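Local coordinates for enolase (alpha proteobacterium BAL199, PDB 3UGV), which probably catalyses a magnesium-dependent reaction of the enolase superfamily, starting with abstraction of a proton alpha to a substrate carboxylate, at residues T188-D200 / V212-F226. Residues are numbered along the deposited sequence; the frame is centred on the assembly and turned at random.
With MG (magnesium ion), chain B.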
loop_
_atom_site.group_PDB
_atom_site.type_symbol
_atom_site.label_atom_id
_atom_site.label_comp_id
_atom_site.label_asym_id
_atom_site.label_seq_id
_atom_site.Cartn_x
_atom_site.Cartn_y
_atom_site.Cartn_z
ATOM N N THR F 188 -3.388 -41.990 -25.870
ATOM C CA THR F 188 -2.837 -40.859 -26.608
ATOM C C THR F 188 -1.657 -40.195 -25.883
ATOM O O THR F 188 -1.086 -39.233 -26.385
ATOM C CB THR F 188 -3.920 -39.820 -26.961
ATOM O OG1 THR F 188 -4.574 -39.383 -25.766
ATOM C CG2 THR F 188 -4.968 -40.426 -27.914
ATOM N N GLY F 189 -1.310 -40.701 -24.701
ATOM C CA GLY F 189 -0.108 -40.267 -24.001
ATOM C C GLY F 189 -0.325 -39.149 -22.994
ATOM O O GLY F 189 -1.382 -38.498 -22.999
ATOM N N PHE F 190 0.661 -38.933 -22.119
ATOM C CA PHE F 190 0.615 -37.774 -21.223
ATOM C C PHE F 190 0.499 -36.484 -22.020
ATOM O O PHE F 190 1.090 -36.356 -23.096
ATOM C CB PHE F 190 1.859 -37.697 -20.347
ATOM C CG PHE F 190 1.827 -38.617 -19.168
ATOM C CD1 PHE F 190 0.961 -38.372 -18.114
ATOM C CD2 PHE F 190 2.673 -39.715 -19.100
ATOM C CE1 PHE F 190 0.930 -39.212 -17.011
ATOM C CE2 PHE F 190 2.653 -40.552 -17.993
ATOM C CZ PHE F 190 1.775 -40.300 -16.949
ATOM N N LYS F 191 -0.245 -35.521 -21.490
ATOM C CA LYS F 191 -0.407 -34.237 -22.165
ATOM C C LYS F 191 0.598 -33.210 -21.649
ATOM O O LYS F 191 0.620 -32.064 -22.110
ATOM C CB LYS F 191 -1.829 -33.717 -21.995
ATOM C CG LYS F 191 -2.929 -34.655 -22.495
ATOM C CD LYS F 191 -4.301 -34.140 -21.987
ATOM C CE LYS F 191 -5.507 -34.753 -22.704
ATOM N NZ LYS F 191 -5.721 -36.206 -22.447
ATOM N N GLY F 192 1.425 -33.621 -20.690
ATOM C CA GLY F 192 2.447 -32.740 -20.158
ATOM C C GLY F 192 3.608 -33.537 -19.594
ATOM O O GLY F 192 3.438 -34.661 -19.141
ATOM N N LEU F 193 4.794 -32.946 -19.637
ATOM C CA LEU F 193 6.020 -33.588 -19.174
ATOM C C LEU F 193 6.714 -32.564 -18.291
ATOM O O LEU F 193 6.694 -31.383 -18.611
ATOM C CB LEU F 193 6.932 -33.900 -20.373
ATOM C CG LEU F 193 6.392 -34.865 -21.429
ATOM C CD1 LEU F 193 7.346 -34.959 -22.596
ATOM C CD2 LEU F 193 6.185 -36.243 -20.818
ATOM N N LYS F 194 7.324 -32.988 -17.191
ATOM C CA LYS F 194 8.214 -32.080 -16.474
ATOM C C LYS F 194 9.618 -32.113 -17.062
ATOM O O LYS F 194 10.233 -33.169 -17.175
ATOM C CB LYS F 194 8.280 -32.384 -14.977
ATOM C CG LYS F 194 9.278 -31.465 -14.256
ATOM C CD LYS F 194 8.979 -31.359 -12.793
ATOM C CE LYS F 194 7.819 -30.426 -12.553
ATOM N NZ LYS F 194 7.353 -30.566 -11.153
ATOM N N LEU F 195 10.130 -30.940 -17.407
ATOM C CA LEU F 195 11.458 -30.813 -17.979
ATOM C C LEU F 195 12.374 -30.074 -16.988
ATOM O O LEU F 195 12.071 -28.957 -16.569
ATOM C CB LEU F 195 11.365 -30.056 -19.311
ATOM C CG LEU F 195 12.667 -29.741 -20.029
ATOM C CD1 LEU F 195 13.310 -31.036 -20.449
ATOM C CD2 LEU F 195 12.430 -28.839 -21.220
ATOM N N ARG F 196 13.485 -30.694 -16.596
ATOM C CA ARG F 196 14.394 -30.027 -15.667
ATOM C C ARG F 196 15.378 -29.127 -16.410
ATOM O O ARG F 196 15.876 -29.472 -17.486
ATOM C CB ARG F 196 15.141 -31.028 -14.786
ATOM C CG ARG F 196 14.352 -31.522 -13.575
ATOM C CD ARG F 196 13.353 -32.642 -13.896
ATOM N NE ARG F 196 12.553 -32.992 -12.718
ATOM C CZ ARG F 196 11.820 -34.100 -12.599
ATOM N NH1 ARG F 196 11.786 -34.976 -13.594
ATOM N NH2 ARG F 196 11.122 -34.338 -11.482
ATOM N N MET F 197 15.640 -27.961 -15.834
ATOM C CA MET F 197 16.596 -27.017 -16.404
ATOM C C MET F 197 17.620 -26.586 -15.351
ATOM O O MET F 197 17.449 -26.826 -14.150
ATOM C CB MET F 197 15.880 -25.788 -16.967
ATOM C CG MET F 197 15.081 -26.054 -18.265
ATOM S SD MET F 197 14.761 -24.514 -19.181
ATOM C CE MET F 197 13.926 -25.121 -20.641
ATOM N N GLY F 198 18.686 -25.951 -15.810
ATOM C CA GLY F 198 19.739 -25.506 -14.921
ATOM C C GLY F 198 21.121 -25.981 -15.338
ATOM O O GLY F 198 22.002 -26.136 -14.499
ATOM N N ARG F 199 21.315 -26.222 -16.632
ATOM C CA ARG F 199 22.640 -26.565 -17.125
ATOM C C ARG F 199 23.597 -25.392 -16.926
ATOM O O ARG F 199 23.165 -24.273 -16.673
ATOM C CB ARG F 199 22.563 -26.969 -18.592
ATOM C CG ARG F 199 21.974 -28.355 -18.764
ATOM C CD ARG F 199 21.438 -28.570 -20.161
ATOM N NE ARG F 199 20.733 -29.846 -20.272
ATOM C CZ ARG F 199 19.442 -30.025 -20.000
ATOM N NH1 ARG F 199 18.693 -29.008 -19.590
ATOM N NH2 ARG F 199 18.896 -31.225 -20.135
ATOM N N ASP F 200 24.895 -25.650 -17.019
ATOM C CA ASP F 200 25.887 -24.580 -16.945
ATOM C C ASP F 200 25.685 -23.555 -18.045
ATOM O O ASP F 200 25.791 -22.354 -17.811
ATOM C CB ASP F 200 27.304 -25.146 -17.025
ATOM C CG ASP F 200 27.705 -25.879 -15.761
ATOM O OD1 ASP F 200 27.522 -25.305 -14.666
ATOM O OD2 ASP F 200 28.191 -27.028 -15.862
ATOM N N VAL F 212 12.980 -31.532 -27.300
ATOM C CA VAL F 212 11.845 -32.269 -26.757
ATOM C C VAL F 212 10.582 -32.022 -27.585
ATOM O O VAL F 212 9.870 -32.949 -27.951
ATOM C CB VAL F 212 11.576 -31.895 -25.275
ATOM C CG1 VAL F 212 10.206 -32.368 -24.858
ATOM C CG2 VAL F 212 12.654 -32.475 -24.360
ATOM N N TRP F 213 10.311 -30.761 -27.878
ATOM C CA TRP F 213 9.146 -30.402 -28.665
ATOM C C TRP F 213 9.242 -30.902 -30.110
ATOM O O TRP F 213 8.237 -31.259 -30.698
ATOM C CB TRP F 213 8.945 -28.887 -28.635
ATOM C CG TRP F 213 8.048 -28.421 -27.517
ATOM C CD1 TRP F 213 6.993 -29.101 -26.976
ATOM C CD2 TRP F 213 8.125 -27.173 -26.807
ATOM N NE1 TRP F 213 6.405 -28.352 -25.981
ATOM C CE2 TRP F 213 7.076 -27.163 -25.863
ATOM C CE3 TRP F 213 8.969 -26.058 -26.888
ATOM C CZ2 TRP F 213 6.851 -26.084 -25.003
ATOM C CZ3 TRP F 213 8.743 -24.985 -26.036
ATOM C CH2 TRP F 213 7.694 -25.010 -25.103
ATOM N N ASP F 214 10.442 -30.921 -30.687
ATOM C CA ASP F 214 10.611 -31.479 -32.026
ATOM C C ASP F 214 10.234 -32.960 -31.995
ATOM O O ASP F 214 9.739 -33.515 -32.983
ATOM C CB ASP F 214 12.050 -31.301 -32.546
ATOM C CG ASP F 214 12.390 -29.834 -32.904
ATOM O OD1 ASP F 214 11.452 -29.007 -33.066
ATOM O OD2 ASP F 214 13.605 -29.515 -33.025
ATOM N N ALA F 215 10.453 -33.587 -30.844
ATOM C CA ALA F 215 10.184 -35.014 -30.677
ATOM C C ALA F 215 8.740 -35.376 -30.309
ATOM O O ALA F 215 8.251 -36.429 -30.723
ATOM C CB ALA F 215 11.136 -35.596 -29.640
ATOM N N VAL F 216 8.058 -34.538 -29.525
ATOM C CA VAL F 216 6.717 -34.904 -29.039
ATOM C C VAL F 216 5.611 -33.904 -29.355
ATOM O O VAL F 216 4.446 -34.144 -29.023
ATOM C CB VAL F 216 6.686 -35.138 -27.527
ATOM C CG1 VAL F 216 7.686 -36.183 -27.132
ATOM C CG2 VAL F 216 6.951 -33.817 -26.780
ATOM N N GLY F 217 5.970 -32.780 -29.962
ATOM C CA GLY F 217 4.988 -31.787 -30.381
ATOM C C GLY F 217 4.542 -30.804 -29.310
ATOM O O GLY F 217 4.493 -31.136 -28.124
ATOM N N ARG F 218 4.196 -29.590 -29.732
ATOM C CA ARG F 218 3.764 -28.554 -28.793
ATOM C C ARG F 218 2.346 -28.788 -28.274
ATOM O O ARG F 218 1.852 -28.051 -27.431
ATOM C CB ARG F 218 3.931 -27.151 -29.390
ATOM C CG ARG F 218 5.373 -26.645 -29.313
ATOM C CD ARG F 218 5.570 -25.388 -30.128
ATOM N NE ARG F 218 6.876 -24.767 -29.899
ATOM C CZ ARG F 218 8.039 -25.267 -30.324
ATOM N NH1 ARG F 218 8.081 -26.425 -30.985
ATOM N NH2 ARG F 218 9.172 -24.612 -30.079
ATOM N N ASP F 219 1.694 -29.822 -28.783
ATOM C CA ASP F 219 0.479 -30.300 -28.157
ATOM C C ASP F 219 0.759 -30.908 -26.770
ATOM O O ASP F 219 -0.164 -31.235 -26.024
ATOM C CB ASP F 219 -0.169 -31.352 -29.023
ATOM C CG ASP F 219 -1.569 -31.660 -28.580
ATOM O OD1 ASP F 219 -2.436 -30.779 -28.783
ATOM O OD2 ASP F 219 -1.801 -32.762 -28.026
ATOM N N THR F 220 2.036 -31.081 -26.456
ATOM C CA THR F 220 2.478 -31.568 -25.159
ATOM C C THR F 220 2.986 -30.383 -24.352
ATOM O O THR F 220 3.931 -29.708 -24.766
ATOM C CB THR F 220 3.636 -32.585 -25.291
ATOM O OG1 THR F 220 3.233 -33.673 -26.128
ATOM C CG2 THR F 220 4.013 -33.133 -23.939
ATOM N N ALA F 221 2.341 -30.125 -23.214
ATOM C CA ALA F 221 2.748 -29.063 -22.313
ATOM C C ALA F 221 4.083 -29.433 -21.690
ATOM O O ALA F 221 4.297 -30.601 -21.355
ATOM C CB ALA F 221 1.690 -28.864 -21.225
ATOM N N LEU F 222 4.979 -28.452 -21.555
ATOM C CA LEU F 222 6.227 -28.627 -20.798
ATOM C C LEU F 222 6.249 -27.771 -19.534
ATOM O O LEU F 222 6.061 -26.550 -19.579
ATOM C CB LEU F 222 7.452 -28.291 -21.643
ATOM C CG LEU F 222 7.638 -29.116 -22.907
ATOM C CD1 LEU F 222 8.891 -28.650 -23.624
ATOM C CD2 LEU F 222 7.737 -30.586 -22.556
ATOM N N MET F 223 6.451 -28.427 -18.401
ATOM C CA MET F 223 6.598 -27.740 -17.129
ATOM C C MET F 223 8.083 -27.741 -16.829
ATOM O O MET F 223 8.730 -28.776 -16.858
ATOM C CB MET F 223 5.848 -28.484 -16.021
ATOM C CG MET F 223 4.328 -28.468 -16.119
ATOM S SD MET F 223 3.666 -29.417 -17.519
ATOM C CE MET F 223 2.110 -29.957 -16.796
ATOM N N VAL F 224 8.643 -26.583 -16.554
ATOM C CA VAL F 224 10.071 -26.514 -16.333
ATOM C C VAL F 224 10.372 -26.274 -14.859
ATOM O O VAL F 224 9.771 -25.404 -14.226
ATOM C CB VAL F 224 10.711 -25.439 -17.229
ATOM C CG1 VAL F 224 11.913 -24.778 -16.548
ATOM C CG2 VAL F 224 11.087 -26.044 -18.580
ATOM N N ASP F 225 11.291 -27.064 -14.319
ATOM C CA ASP F 225 11.670 -26.964 -12.913
ATOM C C ASP F 225 13.163 -26.719 -12.769
ATOM O O ASP F 225 13.977 -27.489 -13.293
ATOM C CB ASP F 225 11.311 -28.254 -12.179
ATOM C CG ASP F 225 11.298 -28.082 -10.659
ATOM O OD1 ASP F 225 11.991 -27.183 -10.109
ATOM O OD2 ASP F 225 10.574 -28.850 -10.013
ATOM N N PHE F 226 13.524 -25.656 -12.049
ATOM C CA PHE F 226 14.931 -25.331 -11.833
ATOM C C PHE F 226 15.436 -25.882 -10.518
ATOM O O PHE F 226 16.622 -25.824 -10.243
ATOM C CB PHE F 226 15.140 -23.826 -11.826
ATOM C CG PHE F 226 15.165 -23.205 -13.183
ATOM C CD1 PHE F 226 16.332 -23.179 -13.921
ATOM C CD2 PHE F 226 14.028 -22.611 -13.709
ATOM C CE1 PHE F 226 16.371 -22.583 -15.176
ATOM C CE2 PHE F 226 14.055 -22.018 -14.969
ATOM C CZ PHE F 226 15.226 -22.011 -15.701
HETATM MG MG MG B . 9.683 -29.277 -8.302
HETATM O O HOH W 1 8.969 -31.242 -8.505
HETATM O O HOH W 2 12.117 -31.410 -10.279
HETATM O O HOH W 3 11.310 -30.287 -7.475
HETATM O O HOH W 4 10.756 -27.527 -7.787
#
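The beta-alpha-beta unit of an enolase-superfamily barrel, in which parallel strands carry metal ligands at their C-terminal ends, joins strand 192-196 to strand 221-225 through helix 202-216. Six backbone hydrogen bonds zip the strands together, from Ala-221 N to Lys-191 O at one end to Met-197 N to Asp-225 O at the other; between them, Leu-195 N meets Met-223 O at 2.6 Å.

Lys-194, Arg-196 and Asp-225 share the barrel-interior face. Asp-225 OD2 binds the magnesium ion at 2.0 Å, with Glu-251, Glu-277 and three waters completing the shell, while OD1 accepts from Asn-227 N. Lys-194 NZ donates to a metal-bound water and forms salt bridges with Glu-251 and Glu-347. Lys-194 CD lies over the rim of one face of the Arg-196 guanidinium, whose NH1 hydrogen-bonds to Gly-165 O.

The other face is apolar and turned to the helix, Leu-195 CD1 meeting Val-212 CG2 at 4.2 Å; Leu-193 CG lies 3.9 Å from CG2 of Thr-220, in the turn before strand 221-225. Just past strand 192-196, Met-197 crosses Val-224 at about a right angle, its extended chain (chi2 -160°) carrying CE to 3.6 Å from Val-224 CG2, while its CB makes a CH-pi contact over a face of the Phe-226 ring, 4.1 Å from the centroid.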